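NDP-rhamnosyltransferase (PDB 3TSA) is a glycosyltransferase-family protein of the GT-B clan, built from two domains that each hold a parallel beta sheet flanked by helices. Local coordinates at residues R128-V138 with H167-E176; E31-E39 with G46-I54. All coordinates share one frame; numbering follows the deposited sequence.

Interaction 1 of 2, residues R128-V138 with H167-E176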
# COMPACT_ATOMS: atom_id res chain seq x y z
N ARG A 128 -18.34 6.12 15.58
CA ARG A 128 -19.68 6.67 15.59
C ARG A 128 -19.86 7.77 16.69
O ARG A 128 -20.50 8.81 16.42
CB ARG A 128 -20.71 5.58 15.76
CG ARG A 128 -20.72 4.63 14.55
CD ARG A 128 -21.70 3.49 14.74
NE ARG A 128 -23.05 4.04 14.66
CZ ARG A 128 -24.16 3.33 14.87
NH1 ARG A 128 -24.08 2.04 15.16
NH2 ARG A 128 -25.37 3.94 14.77
N VAL A 129 -19.35 7.51 17.89
CA VAL A 129 -19.32 8.51 18.97
C VAL A 129 -18.58 9.74 18.45
O VAL A 129 -19.08 10.86 18.54
CB VAL A 129 -18.75 7.95 20.28
CG1 VAL A 129 -18.56 9.09 21.34
CG2 VAL A 129 -19.71 6.81 20.83
N LEU A 130 -17.37 9.53 17.91
CA LEU A 130 -16.55 10.65 17.44
C LEU A 130 -17.30 11.46 16.38
O LEU A 130 -17.34 12.69 16.43
CB LEU A 130 -15.23 10.13 16.88
CG LEU A 130 -14.11 11.11 16.57
CD1 LEU A 130 -13.76 11.78 17.86
CD2 LEU A 130 -12.86 10.37 15.96
N GLY A 131 -17.91 10.78 15.42
CA GLY A 131 -18.70 11.45 14.43
C GLY A 131 -19.85 12.32 14.96
O GLY A 131 -20.07 13.40 14.43
N GLY A 132 -20.59 11.82 15.93
CA GLY A 132 -21.65 12.64 16.57
C GLY A 132 -21.08 13.86 17.30
O GLY A 132 -21.50 14.99 17.09
N LEU A 133 -20.12 13.61 18.15
CA LEU A 133 -19.53 14.67 18.97
C LEU A 133 -18.86 15.74 18.15
O LEU A 133 -18.86 16.93 18.53
CB LEU A 133 -18.57 14.03 19.96
CG LEU A 133 -19.14 13.65 21.32
CD1 LEU A 133 -20.35 12.72 21.16
CD2 LEU A 133 -18.02 12.93 22.20
N LEU A 134 -18.27 15.36 17.02
CA LEU A 134 -17.61 16.34 16.14
C LEU A 134 -18.42 16.80 14.94
O LEU A 134 -17.93 17.59 14.09
CB LEU A 134 -16.25 15.78 15.70
CG LEU A 134 -15.25 15.65 16.88
CD1 LEU A 134 -13.95 15.10 16.41
CD2 LEU A 134 -14.99 17.01 17.61
N ASP A 135 -19.64 16.32 14.83
CA ASP A 135 -20.44 16.62 13.64
C ASP A 135 -19.68 16.36 12.31
O ASP A 135 -19.62 17.21 11.41
CB ASP A 135 -20.95 18.10 13.67
CG ASP A 135 -22.06 18.37 12.64
OD1 ASP A 135 -22.78 17.44 12.22
OD2 ASP A 135 -22.23 19.53 12.24
N LEU A 136 -19.04 15.19 12.21
CA LEU A 136 -18.45 14.77 10.93
C LEU A 136 -19.23 13.55 10.43
O LEU A 136 -19.60 12.69 11.25
CB LEU A 136 -17.00 14.36 11.14
CG LEU A 136 -16.08 15.45 11.72
CD1 LEU A 136 -14.84 14.77 12.33
CD2 LEU A 136 -15.75 16.48 10.65
N PRO A 137 -19.36 13.45 9.10
CA PRO A 137 -19.98 12.30 8.39
C PRO A 137 -19.22 11.02 8.66
O PRO A 137 -17.98 11.03 8.69
CB PRO A 137 -19.95 12.73 6.93
CG PRO A 137 -18.84 13.70 6.83
CD PRO A 137 -18.76 14.40 8.15
N VAL A 138 -19.98 9.95 8.90
CA VAL A 138 -19.44 8.65 9.19
C VAL A 138 -19.88 7.73 8.08
O VAL A 138 -21.09 7.57 7.83
CB VAL A 138 -19.86 8.15 10.58
CG1 VAL A 138 -19.52 6.68 10.75
CG2 VAL A 138 -19.12 8.94 11.67
N HIS A 167 -23.93 15.01 25.23
CA HIS A 167 -23.35 16.01 24.35
C HIS A 167 -24.34 16.60 23.38
O HIS A 167 -23.95 17.17 22.39
CB HIS A 167 -22.14 15.40 23.59
CG HIS A 167 -21.08 14.86 24.48
ND1 HIS A 167 -19.88 15.50 24.67
CD2 HIS A 167 -21.03 13.73 25.21
CE1 HIS A 167 -19.13 14.78 25.49
NE2 HIS A 167 -19.81 13.71 25.85
N GLY A 168 -25.63 16.52 23.68
CA GLY A 168 -26.63 17.27 22.89
C GLY A 168 -27.23 16.59 21.68
O GLY A 168 -27.96 17.22 20.92
N LEU A 169 -26.92 15.32 21.46
CA LEU A 169 -27.44 14.54 20.34
C LEU A 169 -28.66 13.74 20.76
O LEU A 169 -28.92 13.56 21.98
CB LEU A 169 -26.34 13.56 19.84
CG LEU A 169 -24.97 14.24 19.72
CD1 LEU A 169 -23.97 13.24 19.14
CD2 LEU A 169 -24.91 15.53 18.88
N THR A 170 -29.36 13.18 19.77
CA THR A 170 -30.51 12.30 20.02
C THR A 170 -30.11 10.97 20.68
O THR A 170 -30.87 10.37 21.46
CB THR A 170 -31.27 12.01 18.71
OG1 THR A 170 -31.96 13.20 18.30
CG2 THR A 170 -32.28 10.85 18.90
N GLY A 171 -28.87 10.56 20.37
CA GLY A 171 -28.35 9.25 20.76
C GLY A 171 -27.20 8.99 19.76
O GLY A 171 -26.73 9.92 19.06
N LEU A 172 -26.70 7.77 19.77
CA LEU A 172 -25.67 7.32 18.83
C LEU A 172 -26.20 7.53 17.39
O LEU A 172 -27.26 6.97 17.05
CB LEU A 172 -25.44 5.83 19.08
CG LEU A 172 -24.22 5.26 18.39
CD1 LEU A 172 -22.92 5.90 18.92
CD2 LEU A 172 -24.24 3.79 18.79
N PRO A 173 -25.53 8.37 16.59
CA PRO A 173 -26.18 8.76 15.32
C PRO A 173 -26.27 7.59 14.31
O PRO A 173 -25.41 6.70 14.33
CB PRO A 173 -25.23 9.81 14.73
CG PRO A 173 -24.40 10.31 15.91
CD PRO A 173 -24.38 9.23 16.95
N THR A 174 -27.26 7.67 13.42
CA THR A 174 -27.27 6.83 12.21
C THR A 174 -26.09 7.24 11.30
O THR A 174 -25.84 8.43 11.07
CB THR A 174 -28.68 6.84 11.48
OG1 THR A 174 -29.65 6.32 12.40
CG2 THR A 174 -28.71 5.86 10.31
N PRO A 175 -25.34 6.26 10.77
CA PRO A 175 -24.26 6.70 9.86
C PRO A 175 -24.80 7.25 8.53
O PRO A 175 -25.92 6.87 8.08
CB PRO A 175 -23.42 5.42 9.65
CG PRO A 175 -24.51 4.27 9.80
CD PRO A 175 -25.34 4.80 10.98
N GLU A 176 -23.98 8.04 7.86
CA GLU A 176 -24.29 8.56 6.52
C GLU A 176 -24.52 7.46 5.49
O GLU A 176 -25.39 7.60 4.59
CB GLU A 176 -23.16 9.45 6.02
CG GLU A 176 -23.55 10.77 5.63
CD GLU A 176 -24.29 11.43 6.77
OE1 GLU A 176 -25.49 11.72 6.52
OE2 GLU A 176 -23.71 11.59 7.90
O HOH W 1 -22.88 6.66 13.10
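The Rossmann-like N-terminal domain folds the loop H167-E176, which leads from helix 151-166 into strand 177-180, along the last turns of helix 125-133 and the turn beyond it, and R128 and L172 meet near the middle. R128 reaches the loop backbone with one terminal nitrogen: NH2 donates to P173 O at 2.8 Å in an almost straight bond (172°). That oxygen lies in the guanidinium plane, although NH2 itself stands 37° out of the carbonyl plane and so misses the lone-pair directions. A water accepts from R128 NE (3.1 Å) and donates to the same P173 O, so two donors grip one carbonyl. The bend at chi3 (71°) swings the guanidinium across L172, whose CD2 sits 3.9 Å above the centre of one face. Its other methyl, CD1, turns to the helix and packs on V129 CG2 at 3.8 Å and on R128 CB. L172 N is held by D161 OD1 of helix 151-166, the helix that also presents H157 to both R128 and L172.

One turn on, G132 has no side chain, and the loop comes right against its backbone: L169 CD1 lies 3.5 Å from G132 C, and P173 CG 3.7 Å from G132 CA. Next to it L133 leans on H167 in a CH-pi contact, CD2 over the imidazole face 4.0 Å from the ring centroid. The helix then closes in a Schellman motif at D135, while a second one, with G168 at positive phi, ends helix 151-166 at the start of the loop. At the far end P175 CB packs beside V138, and E176 N makes a weak, bent bond to V138 O at 2.9 Å.

Interaction 2 of 2, residues E31-E39 with G46-I54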
# COMPACT_ATOMS: atom_id res chain seq x y z
N GLU A 31 -6.17 12.35 1.27
CA GLU A 31 -5.23 11.97 2.33
C GLU A 31 -5.95 11.00 3.25
O GLU A 31 -7.18 11.14 3.47
CB GLU A 31 -4.86 13.17 3.13
CG GLU A 31 -3.79 14.04 2.45
CD GLU A 31 -3.58 15.27 3.26
OE1 GLU A 31 -4.38 16.23 3.09
OE2 GLU A 31 -2.72 15.19 4.19
N VAL A 32 -5.20 10.01 3.75
CA VAL A 32 -5.79 8.96 4.60
C VAL A 32 -4.88 8.76 5.78
O VAL A 32 -3.65 8.72 5.62
CB VAL A 32 -5.82 7.68 3.81
CG1 VAL A 32 -6.12 6.43 4.71
CG2 VAL A 32 -6.80 7.86 2.50
N LEU A 33 -5.46 8.65 6.97
CA LEU A 33 -4.67 8.34 8.15
C LEU A 33 -5.43 7.28 8.95
O LEU A 33 -6.67 7.41 9.19
CB LEU A 33 -4.54 9.62 9.01
CG LEU A 33 -3.66 9.59 10.30
CD1 LEU A 33 -2.17 9.33 10.00
CD2 LEU A 33 -3.71 10.91 11.12
N ILE A 34 -4.72 6.24 9.39
CA ILE A 34 -5.34 5.14 10.14
C ILE A 34 -5.15 5.34 11.68
O ILE A 34 -4.00 5.34 12.14
CB ILE A 34 -4.63 3.82 9.80
CG1 ILE A 34 -4.55 3.62 8.28
CG2 ILE A 34 -5.35 2.61 10.48
CD1 ILE A 34 -5.82 3.53 7.67
N ALA A 35 -6.22 5.51 12.46
CA ALA A 35 -6.01 5.60 13.91
C ALA A 35 -5.73 4.14 14.37
O ALA A 35 -6.59 3.24 14.19
CB ALA A 35 -7.31 6.18 14.60
N ALA A 36 -4.55 3.87 14.92
CA ALA A 36 -4.07 2.52 15.13
C ALA A 36 -3.59 2.33 16.55
O ALA A 36 -2.62 3.00 16.99
CB ALA A 36 -2.93 2.20 14.17
N PRO A 37 -4.25 1.43 17.29
CA PRO A 37 -3.60 1.04 18.52
C PRO A 37 -2.45 0.10 18.11
O PRO A 37 -2.37 -0.31 16.93
CB PRO A 37 -4.70 0.26 19.29
CG PRO A 37 -5.60 -0.24 18.30
CD PRO A 37 -5.45 0.63 17.00
N PRO A 38 -1.60 -0.29 19.08
CA PRO A 38 -0.41 -1.14 18.84
C PRO A 38 -0.67 -2.38 18.01
O PRO A 38 0.17 -2.69 17.14
CB PRO A 38 -0.03 -1.56 20.27
CG PRO A 38 -0.35 -0.27 21.02
CD PRO A 38 -1.74 0.04 20.51
N GLU A 39 -1.83 -3.01 18.21
CA GLU A 39 -2.25 -4.26 17.53
C GLU A 39 -2.33 -4.13 16.00
O GLU A 39 -2.20 -5.12 15.28
CB GLU A 39 -3.64 -4.73 18.00
CG GLU A 39 -3.72 -5.27 19.41
CD GLU A 39 -3.88 -4.19 20.47
OE1 GLU A 39 -4.14 -3.01 20.14
OE2 GLU A 39 -3.72 -4.52 21.68
N GLY A 46 2.32 -2.21 6.93
CA GLY A 46 2.66 -3.23 5.94
C GLY A 46 1.93 -3.05 4.62
O GLY A 46 2.34 -3.62 3.63
N ALA A 47 0.88 -2.21 4.64
CA ALA A 47 0.03 -1.81 3.45
C ALA A 47 0.37 -0.46 2.76
O ALA A 47 -0.29 0.05 1.85
CB ALA A 47 -1.45 -1.81 3.84
N GLY A 48 1.47 0.06 3.34
CA GLY A 48 2.05 1.30 2.87
C GLY A 48 1.33 2.52 3.45
O GLY A 48 1.40 3.63 2.95
N LEU A 49 0.53 2.28 4.48
CA LEU A 49 -0.29 3.33 5.04
C LEU A 49 0.33 4.04 6.19
O LEU A 49 1.30 3.54 6.81
CB LEU A 49 -1.69 2.81 5.45
CG LEU A 49 -2.39 2.25 4.21
CD1 LEU A 49 -3.63 1.46 4.62
CD2 LEU A 49 -2.75 3.31 3.16
N THR A 50 -0.20 5.23 6.49
CA THR A 50 0.29 5.94 7.68
C THR A 50 -0.72 5.90 8.84
O THR A 50 -1.94 5.85 8.61
CB THR A 50 0.67 7.42 7.35
OG1 THR A 50 -0.46 8.08 6.84
CG2 THR A 50 1.80 7.43 6.31
N THR A 51 -0.17 6.05 10.04
CA THR A 51 -0.91 5.89 11.29
C THR A 51 -0.83 7.06 12.25
O THR A 51 0.07 7.92 12.20
CB THR A 51 -0.47 4.62 12.06
OG1 THR A 51 0.93 4.71 12.40
CG2 THR A 51 -0.78 3.36 11.26
N ALA A 52 -1.87 7.14 13.07
CA ALA A 52 -1.83 7.97 14.26
C ALA A 52 -1.92 6.97 15.41
O ALA A 52 -2.82 6.13 15.45
CB ALA A 52 -2.99 8.93 14.28
N GLY A 53 -0.96 7.04 16.33
CA GLY A 53 -1.00 6.08 17.45
C GLY A 53 -2.11 6.32 18.46
O GLY A 53 -2.44 7.48 18.83
N ILE A 54 -2.71 5.21 18.89
CA ILE A 54 -3.73 5.24 19.96
C ILE A 54 -3.22 4.31 21.09
O ILE A 54 -2.66 3.24 20.76
CB ILE A 54 -5.13 4.67 19.43
CG1 ILE A 54 -5.73 5.53 18.29
CG2 ILE A 54 -6.12 4.41 20.69
CD1 ILE A 54 -5.97 6.94 18.63
O HOH W 2 -1.84 6.71 4.97
O HOH W 3 -1.60 10.42 6.43
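I54 has the most surface buried here, lying against the end of strand 31-36. Its N donates to A36 O (2.9 Å), and with CG1 anti to the carbonyl carbon (chi1 -63°) the branch folds back to within 4.1 Å of A35 CB. P37 CA approaches I54 O at 3.3 Å in a CA-H...O contact, and the same oxygen also touches P38 CD. I34 is gripped through its backbone: I34 N gives to T50 O at 2.9 Å, nearly straight (168°), and I34 O accepts A52 N, while CG1 packs on L49 CB. The pairs I34-T51, A35-A52 and A36-G53 set a parallel register between the two strands of the beta-alpha-beta unit that crosses over through helix 38-46, at the edge of the sheet of this Rossmann-like domain. Strand 50-53 ends the sheet within the chain, but T50 and T51 extend it into a strand of the second subunit. L33, on the A35 and A52 face covered by helix 82-113, reaches with CD1 to 3.4 Å from T51 O and rests CD2 on A52 CB at 3.8 Å. Beyond it the strands diverge, and a water bridges V32 O (2.8 Å) and T50 N.

In the fold
Both interactions belong to the N-terminal Rossmann-like domain and are built on one seven-stranded parallel sheet. Along the chain they come in series, interaction 2 closing before interaction 1 opens. Their centres lie 22 Å apart and their nearest atoms about 7 Å, without touching. Interaction 2 pairs two strands at one edge of the sheet, next to the second subunit; interaction 1 joins connections on the other half, between strands 117-121, 138-141 and 177-180, and the second subunit does not touch it. Helix 82-113 runs between them, with Y106 meeting A35 and I54 of one contact and L130 of the other, so a single long helix packs against both.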